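Local coordinates for ganglioside-induced differentiation-associated protein 2 (Homo sapiens, PDB 4UML) that is of unsettled function but carries a macro domain, the fold that in related proteins typically binds ADP-ribose or its derivatives, at residues T70-T75 and E88-L93. Residues are numbered along the deposited sequence; the frame is centred on the assembly and turned at random.
Sequences TAIVNT and ESIFML
Two flat groups meet where the amide of Asn74 approaches the ring of Phe91: ND2 comes in obliquely at 3.9 Å from CE1, and the amide and ring planes stand 62° apart, so the two do not stack. Elsewhere the Phe91 side chain also touches Leu98 and Leu102 of helix 97-105. This is the macro-domain fold, in which helix 85-94 packs on one face of the mixed sheet. Strand 71-75 lies in the interior of that sheet; the axes of strand 71-75 and of residues 88-93 come within 9.2 Å and make an angle of 120°. Asn74 carries its amide toward the helix by turning CG away from the backbone N (chi1 180°), and both ends of the buried group are satisfied: OD1 is hydrogen-bonded to OG of Ser87, in the first turn of the same helix, and ND2 to ND1 of His128 on the neighbouring strand. A leucine in place of Asn74 would probably leave Ser87 OG and His128 ND1 without these partners and would remove this polar link between strand and helix. Beside the amide the contact turns apolar. Ile90 points toward the strand and puts its terminal methyl there, CD1 lying 3.6 Å from Asn74 CB. Ile126 of the adjacent strand also packs against Ile90. Ile72 meets it tip to tip, the two CD1 methyls of Ile72 and Ile90 being 3.6 Å apart. The same Ile90 CD1 also rests 3.6 Å from the carbonyl oxygen of Val73.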
loop_
_atom_site.group_PDB
_atom_site.type_symbol
_atom_site.label_atom_id
_atom_site.label_comp_id
_atom_site.label_asym_id
_atom_site.label_seq_id
_atom_site.Cartn_x
_atom_site.Cartn_y
_atom_site.Cartn_z
ATOM N N THR A 70 -8.808 4.943 -5.685
ATOM C CA THR A 70 -8.834 6.389 -5.452
ATOM C C THR A 70 -7.394 6.913 -5.373
ATOM O O THR A 70 -7.069 7.957 -5.981
ATOM C CB THR A 70 -9.605 6.762 -4.167
ATOM O OG1 THR A 70 -10.848 6.033 -4.154
ATOM C CG2 THR A 70 -9.870 8.298 -4.103
ATOM N N ALA A 71 -6.559 6.196 -4.616
ATOM C CA ALA A 71 -5.134 6.438 -4.524
ATOM C C ALA A 71 -4.338 5.142 -4.665
ATOM O O ALA A 71 -4.749 4.066 -4.196
ATOM C CB ALA A 71 -4.789 7.096 -3.196
ATOM N N ILE A 72 -3.208 5.250 -5.334
ATOM C CA ILE A 72 -2.184 4.225 -5.296
ATOM C C ILE A 72 -0.986 4.788 -4.544
ATOM O O ILE A 72 -0.809 6.017 -4.421
ATOM C CB ILE A 72 -1.803 3.662 -6.681
ATOM C CG1 ILE A 72 -1.209 4.753 -7.585
ATOM C CG2 ILE A 72 -2.981 2.986 -7.340
ATOM C CD1 ILE A 72 -0.121 4.198 -8.435
ATOM N N VAL A 73 -0.193 3.874 -4.013
ATOM C CA VAL A 73 0.918 4.201 -3.156
ATOM C C VAL A 73 2.271 3.981 -3.864
ATOM O O VAL A 73 2.523 2.942 -4.441
ATOM C CB VAL A 73 0.875 3.353 -1.889
ATOM C CG1 VAL A 73 2.073 3.668 -0.997
ATOM C CG2 VAL A 73 -0.432 3.548 -1.124
ATOM N N ASN A 74 3.091 5.017 -3.831
ATOM C CA ASN A 74 4.437 5.019 -4.335
ATOM C C ASN A 74 5.352 4.941 -3.122
ATOM O O ASN A 74 5.047 5.491 -2.058
ATOM C CB ASN A 74 4.713 6.286 -5.133
ATOM C CG ASN A 74 6.153 6.325 -5.681
ATOM O OD1 ASN A 74 6.678 5.316 -6.083
ATOM N ND2 ASN A 74 6.787 7.479 -5.623
ATOM N N THR A 75 6.398 4.144 -3.248
ATOM C CA THR A 75 7.408 4.012 -2.209
ATOM C C THR A 75 8.720 4.572 -2.740
ATOM O O THR A 75 9.093 4.291 -3.898
ATOM C CB THR A 75 7.512 2.579 -1.671
ATOM O OG1 THR A 75 8.272 2.585 -0.465
ATOM C CG2 THR A 75 8.121 1.589 -2.678
ATOM N N GLU A 88 9.237 3.357 -10.851
ATOM C CA GLU A 88 9.479 3.406 -12.294
ATOM C C GLU A 88 8.153 3.350 -13.072
ATOM O O GLU A 88 7.927 4.151 -13.972
ATOM C CB GLU A 88 10.392 2.264 -12.732
ATOM C CG GLU A 88 11.855 2.474 -12.382
ATOM C CD GLU A 88 12.727 1.319 -12.861
ATOM O OE1 GLU A 88 12.889 1.190 -14.102
ATOM O OE2 GLU A 88 13.243 0.544 -12.005
ATOM N N SER A 89 7.278 2.408 -12.727
ATOM C CA SER A 89 5.960 2.328 -13.407
ATOM C C SER A 89 5.108 3.527 -13.138
ATOM O O SER A 89 4.513 4.087 -14.055
ATOM C CB SER A 89 5.175 1.124 -12.946
ATOM O OG SER A 89 5.992 0.005 -13.067
ATOM N N ILE A 90 4.999 3.875 -11.855
ATOM C CA ILE A 90 4.166 4.963 -11.466
ATOM C C ILE A 90 4.606 6.242 -12.204
ATOM O O ILE A 90 3.769 6.938 -12.767
ATOM C CB ILE A 90 4.183 5.171 -9.937
ATOM C CG1 ILE A 90 3.494 4.001 -9.197
ATOM C CG2 ILE A 90 3.559 6.485 -9.606
ATOM C CD1 ILE A 90 3.411 4.160 -7.669
ATOM N N PHE A 91 5.896 6.583 -12.199
ATOM C CA PHE A 91 6.316 7.854 -12.855
ATOM C C PHE A 91 6.081 7.840 -14.374
ATOM O O PHE A 91 5.648 8.825 -14.985
ATOM C CB PHE A 91 7.806 8.158 -12.599
ATOM C CG PHE A 91 8.126 8.582 -11.197
ATOM C CD1 PHE A 91 7.139 8.940 -10.293
ATOM C CD2 PHE A 91 9.435 8.661 -10.795
ATOM C CE1 PHE A 91 7.465 9.348 -9.010
ATOM C CE2 PHE A 91 9.768 9.067 -9.515
ATOM C CZ PHE A 91 8.785 9.421 -8.625
ATOM N N MET A 92 6.347 6.707 -14.981
ATOM C CA MET A 92 6.133 6.587 -16.383
ATOM C C MET A 92 4.650 6.791 -16.715
ATOM O O MET A 92 4.307 7.530 -17.645
ATOM C CB MET A 92 6.575 5.208 -16.827
ATOM C CG MET A 92 6.129 4.912 -18.238
ATOM S SD MET A 92 6.928 3.435 -18.852
ATOM C CE MET A 92 8.581 4.078 -19.131
ATOM N N LEU A 93 3.759 6.151 -15.956
ATOM C CA LEU A 93 2.327 6.209 -16.306
ATOM C C LEU A 93 1.661 7.491 -15.891
ATOM O O LEU A 93 0.723 7.944 -16.565
ATOM C CB LEU A 93 1.615 5.005 -15.782
ATOM C CG LEU A 93 2.081 3.742 -16.490
ATOM C CD1 LEU A 93 1.367 2.549 -15.885
ATOM C CD2 LEU A 93 1.823 3.845 -17.997
#